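Local atomic coordinates of transcriptional regulator, LacI family (Arthrobacter sp., PDB entry 4RKQ), a protein that probably binds a sugar or related small molecule and regulates transcription in response, as other members of the LacI family do. Residues Y133-S138 against P147-G152; A171-E176 against L196-L201. One frame throughout, in Å; residues are numbered along the deposited sequence.

In the fold
Both contacts lie in the periplasmic-binding-protein-like domain, at the ends of neighbouring strands of one sheet. Interaction 1 is partly buried. It ties strand 131-136 to the start of helix 150-161, and its chemistry is a buried carboxylate held by backbone and hydroxyl donors. Interaction 2 is a surface contact. It brings the starts of helices 175-188 and 200-212 together, with a small apolar patch next to an acid-amide pair. Strand 131-136 lies between strands 194-197 and 166-171, so it bonds to elements of interaction 2 on both edges. Phe198 packs against Glu135, and one 1,2-ethanediol molecule touches both contacts.

Interaction 1: Y133-S138 against P147-G152; sequences YLEAGS and PCTVRG. With EDO (1,2-ethanediol), chain F.
Glu135 reaches from strand 131-136 to Thr149, the N-cap of helix 150-161, and its carboxylate joins the two. CB points toward the helix start. CG is anti to the backbone N (chi1 172°) and runs past Cys148, with Glu135 CG and Cys148 SG 3.8 Å apart. A bend at chi2 (71°) then turns the carboxylate onto the backbone of the turn. Glu135 OE1 accepts from Thr149 OG1 at 2.8 Å, on its syn side and a little out of the carboxylate plane. Weak bonds from Tyr133 OH and Ala136 N also reach OE1. Glu135 OE2 accepts from Thr149 N at 3.0 Å. This bond is nearly straight (175°) but comes in from above the carboxylate plane. A weak bond from Cys148 N meets the same oxygen.

Thr149 OG1 has a second task. Thr149 OG1 accepts from Gly152 N at 3.0 Å, which is the capping bond of the helix. Tyr133 packs against the same turn, with Tyr133 OH 3.4 Å from Gly152 CA. A side chain on Gly152 would run into Glu135 OE2 and crowd the Tyr133 ring. The Arg151 guanidinium makes no contact with the Glu135 carboxylate. It makes a cation-pi contact with Phe198, and its NH1 bonds to Phe198 O. NH1 and NH2 both donate to O2 of the ethanediol.

The contact closes the strand-to-helix junction of the beta-alpha-beta unit 131-136, 150-161, 166-171. The buried acid is met by several donors at a helix N-terminus, a setting that would probably stabilise its negative charge.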
ATOM      1  N   TYR A 133      -2.691   2.924 -25.348  1.00 21.87           N
ATOM      2  CA  TYR A 133      -2.965   1.982 -24.243  1.00 16.76           C
ATOM      3  C   TYR A 133      -1.607   1.561 -23.759  1.00 20.13           C
ATOM      4  O   TYR A 133      -0.777   1.175 -24.546  1.00 23.48           O
ATOM      5  CB  TYR A 133      -3.752   0.739 -24.683  1.00 20.99           C
ATOM      6  CG  TYR A 133      -3.892  -0.256 -23.546  1.00 24.97           C
ATOM      7  CD1 TYR A 133      -4.646   0.039 -22.426  1.00 30.93           C
ATOM      8  CD2 TYR A 133      -3.216  -1.470 -23.582  1.00 25.53           C
ATOM      9  CE1 TYR A 133      -4.742  -0.865 -21.364  1.00 32.29           C
ATOM     10  CE2 TYR A 133      -3.319  -2.378 -22.546  1.00 27.62           C
ATOM     11  CZ  TYR A 133      -4.075  -2.082 -21.447  1.00 41.98           C
ATOM     12  OH  TYR A 133      -4.133  -3.014 -20.430  1.00 38.68           O
ATOM     13  N   LEU A 134      -1.389   1.660 -22.463  1.00 18.84           N
ATOM     14  CA  LEU A 134      -0.138   1.274 -21.880  1.00 19.05           C
ATOM     15  C   LEU A 134      -0.362  -0.058 -21.165  1.00 25.69           C
ATOM     16  O   LEU A 134      -1.085  -0.139 -20.199  1.00 21.01           O
ATOM     17  CB  LEU A 134       0.334   2.363 -20.917  1.00 23.36           C
ATOM     18  CG  LEU A 134       1.460   1.919 -19.982  1.00 26.37           C
ATOM     19  CD1 LEU A 134       2.699   1.508 -20.756  1.00 22.87           C
ATOM     20  CD2 LEU A 134       1.727   3.044 -19.017  1.00 24.51           C
ATOM     21  N   GLU A 135       0.343  -1.074 -21.625  1.00 19.51           N
ATOM     22  CA  GLU A 135       0.136  -2.453 -21.223  1.00 19.43           C
ATOM     23  C   GLU A 135       1.215  -2.811 -20.208  1.00 22.64           C
ATOM     24  O   GLU A 135       2.328  -2.358 -20.323  1.00 25.33           O
ATOM     25  CB  GLU A 135       0.318  -3.313 -22.495  1.00 28.33           C
ATOM     26  CG  GLU A 135       0.340  -4.814 -22.338  1.00 29.04           C
ATOM     27  CD  GLU A 135      -1.019  -5.347 -21.985  1.00 44.49           C
ATOM     28  OE1 GLU A 135      -1.507  -4.975 -20.904  1.00 32.25           O
ATOM     29  OE2 GLU A 135      -1.595  -6.128 -22.776  1.00 30.73           O
ATOM     30  N   ALA A 136       0.916  -3.699 -19.272  1.00 23.07           N
ATOM     31  CA  ALA A 136       1.955  -4.220 -18.372  1.00 18.21           C
ATOM     32  C   ALA A 136       2.588  -5.448 -19.068  1.00 22.40           C
ATOM     33  O   ALA A 136       1.869  -6.384 -19.460  1.00 25.53           O
ATOM     34  CB  ALA A 136       1.322  -4.628 -17.071  1.00 20.98           C
ATOM     35  N   GLY A 137       3.897  -5.447 -19.236  1.00 28.99           N
ATOM     36  CA  GLY A 137       4.573  -6.604 -19.837  1.00 29.97           C
ATOM     37  C   GLY A 137       5.905  -6.231 -20.445  1.00 23.63           C
ATOM     38  O   GLY A 137       6.525  -5.233 -20.073  1.00 32.65           O
ATOM     39  N   SER A 138       6.315  -7.028 -21.424  1.00 37.97           N
ATOM     40  CA  SER A 138       7.608  -6.900 -22.109  1.00 34.90           C
ATOM     41  C   SER A 138       7.353  -7.130 -23.603  1.00 40.83           C
ATOM     42  O   SER A 138       6.454  -7.881 -23.953  1.00 47.05           O
ATOM     43  CB  SER A 138       8.586  -7.960 -21.584  1.00 35.96           C
ATOM     44  OG  SER A 138       9.808  -7.906 -22.286  1.00 71.91           O
ATOM     45  N   PRO A 147      -0.691  -6.817 -27.744  1.00 37.90           N
ATOM     46  CA  PRO A 147      -1.295  -6.872 -26.401  1.00 32.57           C
ATOM     47  C   PRO A 147      -1.208  -8.271 -25.820  1.00 44.99           C
ATOM     48  O   PRO A 147      -1.629  -9.217 -26.486  1.00 36.85           O
ATOM     49  CB  PRO A 147      -2.771  -6.492 -26.631  1.00 33.19           C
ATOM     50  CG  PRO A 147      -2.882  -6.083 -28.052  1.00 44.29           C
ATOM     51  CD  PRO A 147      -1.707  -6.637 -28.794  1.00 52.41           C
ATOM     52  N   CYS A 148      -0.676  -8.384 -24.597  1.00 31.02           N
ATOM     53  CA  CYS A 148      -0.486  -9.684 -23.931  1.00 57.97           C
ATOM     54  C   CYS A 148      -1.438 -10.030 -22.769  1.00 39.62           C
ATOM     55  O   CYS A 148      -1.588 -11.200 -22.469  1.00 55.11           O
ATOM     56  CB  CYS A 148       0.949  -9.823 -23.449  1.00 37.21           C
ATOM     57  SG  CYS A 148       1.658  -8.360 -22.655  1.00 58.05           S
ATOM     58  N   THR A 149      -2.063  -9.049 -22.118  1.00 27.04           N
ATOM     59  CA  THR A 149      -2.956  -9.346 -21.005  1.00 29.99           C
ATOM     60  C   THR A 149      -4.393  -9.463 -21.459  1.00 28.58           C
ATOM     61  O   THR A 149      -4.778  -8.972 -22.482  1.00 25.47           O
ATOM     62  CB  THR A 149      -2.857  -8.312 -19.876  1.00 27.08           C
ATOM     63  OG1 THR A 149      -3.310  -7.024 -20.320  1.00 23.89           O
ATOM     64  CG2 THR A 149      -1.437  -8.227 -19.389  1.00 23.96           C
ATOM     65  N   VAL A 150      -5.217 -10.115 -20.660  1.00 25.36           N
ATOM     66  CA  VAL A 150      -6.616 -10.227 -21.003  1.00 25.65           C
ATOM     67  C   VAL A 150      -7.259  -8.855 -21.111  1.00 22.58           C
ATOM     68  O   VAL A 150      -8.034  -8.580 -22.023  1.00 25.13           O
ATOM     69  CB  VAL A 150      -7.352 -11.061 -19.939  1.00 26.97           C
ATOM     70  CG1 VAL A 150      -8.853 -11.046 -20.182  1.00 23.14           C
ATOM     71  CG2 VAL A 150      -6.779 -12.488 -19.941  1.00 27.00           C
ATOM     72  N   ARG A 151      -6.939  -7.980 -20.168  1.00 25.22           N
ATOM     73  CA  ARG A 151      -7.596  -6.683 -20.138  1.00 17.96           C
ATOM     74  C   ARG A 151      -7.108  -5.880 -21.312  1.00 22.62           C
ATOM     75  O   ARG A 151      -7.907  -5.212 -21.952  1.00 25.66           O
ATOM     76  CB  ARG A 151      -7.404  -5.947 -18.799  1.00 22.99           C
ATOM     77  CG  ARG A 151      -6.006  -5.436 -18.501  1.00 23.26           C
ATOM     78  CD  ARG A 151      -5.971  -4.780 -17.116  1.00 22.50           C
ATOM     79  NE  ARG A 151      -6.027  -5.785 -16.058  1.00 25.10           N
ATOM     80  CZ  ARG A 151      -5.781  -5.545 -14.771  1.00 21.58           C
ATOM     81  NH1 ARG A 151      -5.459  -4.318 -14.351  1.00 24.33           N
ATOM     82  NH2 ARG A 151      -5.846  -6.535 -13.902  1.00 23.62           N
ATOM     83  N   GLY A 152      -5.817  -6.004 -21.608  1.00 23.09           N
ATOM     84  CA  GLY A 152      -5.183  -5.301 -22.725  1.00 22.90           C
ATOM     85  C   GLY A 152      -5.747  -5.742 -24.066  1.00 23.48           C
ATOM     86  O   GLY A 152      -5.984  -4.908 -24.930  1.00 22.75           O
TER
HETATM   87  C1  EDO F 402      -3.403  -5.224 -10.438  1.00 29.24           C
HETATM   88  O1  EDO F 402      -3.214  -3.821 -10.173  1.00 25.78           O
HETATM   89  C2  EDO F 402      -4.865  -5.607 -10.360  1.00 36.97           C
HETATM   90  O2  EDO F 402      -5.500  -4.920 -11.446  1.00 23.36           O

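Interaction 2: A171-E176 against L196-L201; sequences AEETAE and LAFNDL. With EDO (1,2-ethanediol), chain F.
Asn199 ND2 lies 3.0 Å from Glu173 OE2 and donates a hydrogen bond, also 3.0 Å long, to O1 of the ethanediol. The amide and carboxylate planes are 58° apart, and the two side chains cross at about a right angle. Asn199 is the N-cap of helix 200-212. Its OD1 takes the backbone N-H of Met202, which fixes the turn of the amide and sets ND2 beside the acid and the diol.

Glu173 is the centre of an inverse gamma turn, closed by Thr174 N bonding to Glu172 O at 2.8 Å. Its CG is anti to the backbone N (chi1 -173°) and the chain runs on extended, which carries the carboxylate across to the other segment. There Glu173 OE2 also lies near the ring plane of Phe198, at its edge, 3.8 Å from Phe198 CE2. With an alanine in place of Glu173, Asn199 ND2 would probably lose this acidic neighbour, and the edge of the Phe198 ring would be left uncovered.

Beside this polar end is an apolar pair, Leu201 CD1 and Ala175 CB, 4.0 Å apart. Ala175 CB also lies 3.6 Å from Leu201 O. The other methyl of the leucine packs on the backbone, with Leu201 CD2 4.0 Å from Glu173 O. Thr174 caps helix 175-188 through OG1 to Ala177 N. Ala175 also packs on Leu234 of the second subunit, so this side adjoins the dimer interface.

The ethanediol is bound as well by Asn27, Asp227 and Arg151. It probably came from the crystallisation liquor. A small diol held by two amides, an acid and a guanidinium is consistent with a cleft made for a polar, sugar-like effector.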
ATOM      1  N   ALA A 171       5.270  -1.668 -20.875  1.00 24.84           N
ATOM      2  CA  ALA A 171       6.281  -1.404 -19.869  1.00 24.16           C
ATOM      3  C   ALA A 171       6.060  -2.372 -18.696  1.00 26.79           C
ATOM      4  O   ALA A 171       4.956  -2.931 -18.514  1.00 20.40           O
ATOM      5  CB  ALA A 171       6.181   0.050 -19.397  1.00 18.85           C
ATOM      6  N   GLU A 172       7.096  -2.526 -17.885  1.00 21.61           N
ATOM      7  CA  GLU A 172       7.020  -3.291 -16.640  1.00 19.84           C
ATOM      8  C   GLU A 172       6.045  -2.601 -15.717  1.00 18.80           C
ATOM      9  O   GLU A 172       5.908  -1.382 -15.767  1.00 20.35           O
ATOM     10  CB  GLU A 172       8.417  -3.345 -15.977  1.00 26.65           C
ATOM     11  CG  GLU A 172       8.668  -4.502 -15.030  1.00 53.87           C
ATOM     12  CD  GLU A 172       9.825  -4.220 -14.085  1.00105.32           C
ATOM     13  OE1 GLU A 172      10.729  -3.445 -14.463  1.00 46.79           O
ATOM     14  OE2 GLU A 172       9.833  -4.758 -12.955  1.00 60.31           O
ATOM     15  N   GLU A 173       5.387  -3.360 -14.847  1.00 20.32           N
ATOM     16  CA  GLU A 173       4.247  -2.839 -14.096  1.00 24.70           C
ATOM     17  C   GLU A 173       4.761  -2.080 -12.838  1.00 26.17           C
ATOM     18  O   GLU A 173       4.584  -2.547 -11.736  1.00 20.87           O
ATOM     19  CB  GLU A 173       3.348  -4.031 -13.691  1.00 23.40           C
ATOM     20  CG  GLU A 173       2.001  -3.698 -13.038  1.00 23.54           C
ATOM     21  CD  GLU A 173       1.208  -4.926 -12.599  1.00 31.59           C
ATOM     22  OE1 GLU A 173       1.459  -6.042 -13.084  1.00 31.79           O
ATOM     23  OE2 GLU A 173       0.296  -4.794 -11.787  1.00 29.99           O
ATOM     24  N   THR A 174       5.463  -0.968 -13.013  1.00 21.38           N
ATOM     25  CA  THR A 174       5.809  -0.068 -11.909  1.00 21.97           C
ATOM     26  C   THR A 174       5.508   1.342 -12.382  1.00 22.29           C
ATOM     27  O   THR A 174       5.403   1.578 -13.589  1.00 19.89           O
ATOM     28  CB  THR A 174       7.277  -0.186 -11.498  1.00 27.10           C
ATOM     29  OG1 THR A 174       8.099   0.265 -12.569  1.00 22.01           O
ATOM     30  CG2 THR A 174       7.654  -1.651 -11.133  1.00 26.96           C
ATOM     31  N   ALA A 175       5.330   2.271 -11.441  1.00 19.77           N
ATOM     32  CA  ALA A 175       5.117   3.683 -11.786  1.00 16.62           C
ATOM     33  C   ALA A 175       6.303   4.230 -12.558  1.00 24.30           C
ATOM     34  O   ALA A 175       6.122   4.944 -13.527  1.00 24.43           O
ATOM     35  CB  ALA A 175       4.850   4.507 -10.535  1.00 18.67           C
ATOM     36  N   GLU A 176       7.503   3.854 -12.166  1.00 20.50           N
ATOM     37  CA  GLU A 176       8.687   4.425 -12.800  1.00 27.37           C
ATOM     38  C   GLU A 176       8.911   3.852 -14.195  1.00 27.12           C
ATOM     39  O   GLU A 176       9.294   4.607 -15.100  1.00 26.06           O
ATOM     40  CB  GLU A 176       9.941   4.250 -11.932  1.00 27.33           C
ATOM     41  CG  GLU A 176      11.244   4.715 -12.596  1.00 33.62           C
ATOM     42  CD  GLU A 176      11.259   6.196 -13.016  1.00 40.26           C
ATOM     43  OE1 GLU A 176      10.367   7.004 -12.626  1.00 35.70           O
ATOM     44  OE2 GLU A 176      12.179   6.577 -13.761  1.00 36.85           O
ATOM     45  N   LEU A 196      -4.984   5.209 -21.815  1.00 18.70           N
ATOM     46  CA  LEU A 196      -5.584   4.194 -20.935  1.00 23.19           C
ATOM     47  C   LEU A 196      -4.435   3.361 -20.370  1.00 25.38           C
ATOM     48  O   LEU A 196      -3.598   2.887 -21.131  1.00 22.31           O
ATOM     49  CB  LEU A 196      -6.537   3.259 -21.692  1.00 25.32           C
ATOM     50  CG  LEU A 196      -7.773   3.899 -22.330  1.00 33.50           C
ATOM     51  CD1 LEU A 196      -8.507   2.862 -23.166  1.00 76.19           C
ATOM     52  CD2 LEU A 196      -8.712   4.492 -21.301  1.00 35.99           C
ATOM     53  N   ALA A 197      -4.372   3.210 -19.048  1.00 23.93           N
ATOM     54  CA  ALA A 197      -3.297   2.455 -18.457  1.00 23.72           C
ATOM     55  C   ALA A 197      -3.827   1.164 -17.880  1.00 20.47           C
ATOM     56  O   ALA A 197      -4.935   1.100 -17.381  1.00 21.24           O
ATOM     57  CB  ALA A 197      -2.611   3.273 -17.384  1.00 24.16           C
ATOM     58  N   PHE A 198      -2.986   0.150 -17.960  1.00 18.66           N
ATOM     59  CA  PHE A 198      -3.245  -1.172 -17.417  1.00 19.52           C
ATOM     60  C   PHE A 198      -3.805  -1.111 -15.994  1.00 17.75           C
ATOM     61  O   PHE A 198      -4.734  -1.821 -15.663  1.00 18.75           O
ATOM     62  CB  PHE A 198      -1.922  -1.979 -17.462  1.00 19.93           C
ATOM     63  CG  PHE A 198      -2.029  -3.315 -16.845  1.00 18.59           C
ATOM     64  CD1 PHE A 198      -2.524  -4.388 -17.568  1.00 23.98           C
ATOM     65  CD2 PHE A 198      -1.668  -3.509 -15.511  1.00 19.45           C
ATOM     66  CE1 PHE A 198      -2.657  -5.643 -16.973  1.00 24.31           C
ATOM     67  CE2 PHE A 198      -1.801  -4.769 -14.916  1.00 26.41           C
ATOM     68  CZ  PHE A 198      -2.291  -5.835 -15.644  1.00 26.52           C
ATOM     69  N   ASN A 199      -3.199  -0.286 -15.144  1.00 19.09           N
ATOM     70  CA  ASN A 199      -3.740  -0.049 -13.856  1.00 15.41           C
ATOM     71  C   ASN A 199      -3.355   1.318 -13.327  1.00 18.19           C
ATOM     72  O   ASN A 199      -2.556   2.050 -13.961  1.00 20.06           O
ATOM     73  CB  ASN A 199      -3.304  -1.165 -12.855  1.00 15.38           C
ATOM     74  CG  ASN A 199      -1.801  -1.256 -12.671  1.00 21.43           C
ATOM     75  OD1 ASN A 199      -1.047  -0.362 -13.036  1.00 22.26           O
ATOM     76  ND2 ASN A 199      -1.361  -2.361 -12.079  1.00 22.78           N
ATOM     77  N   ASP A 200      -3.895   1.631 -12.151  1.00 20.49           N
ATOM     78  CA  ASP A 200      -3.626   2.922 -11.457  1.00 18.23           C
ATOM     79  C   ASP A 200      -2.169   3.207 -11.123  1.00 20.46           C
ATOM     80  O   ASP A 200      -1.730   4.339 -11.248  1.00 19.43           O
ATOM     81  CB  ASP A 200      -4.439   3.055 -10.175  1.00 16.93           C
ATOM     82  CG  ASP A 200      -5.949   3.240 -10.412  1.00 20.19           C
ATOM     83  OD1 ASP A 200      -6.350   3.404 -11.568  1.00 22.77           O
ATOM     84  OD2 ASP A 200      -6.717   3.228  -9.401  1.00 18.83           O
ATOM     85  N   LEU A 201      -1.419   2.206 -10.671  1.00 18.61           N
ATOM     86  CA  LEU A 201      -0.017   2.407 -10.382  1.00 23.01           C
ATOM     87  C   LEU A 201       0.731   2.864 -11.650  1.00 21.03           C
ATOM     88  O   LEU A 201       1.511   3.835 -11.617  1.00 19.87           O
ATOM     89  CB  LEU A 201       0.592   1.106  -9.881  1.00 18.77           C
ATOM     90  CG  LEU A 201       2.071   1.183  -9.577  1.00 18.11           C
ATOM     91  CD1 LEU A 201       2.318   2.216  -8.514  1.00 25.63           C
ATOM     92  CD2 LEU A 201       2.635  -0.190  -9.194  1.00 23.26           C
TER
HETATM   93  C1  EDO F 402      -3.403  -5.224 -10.438  1.00 29.24           C
HETATM   94  O1  EDO F 402      -3.214  -3.821 -10.173  1.00 25.78           O
HETATM   95  C2  EDO F 402      -4.865  -5.607 -10.360  1.00 36.97           C
HETATM   96  O2  EDO F 402      -5.500  -4.920 -11.446  1.00 23.36           O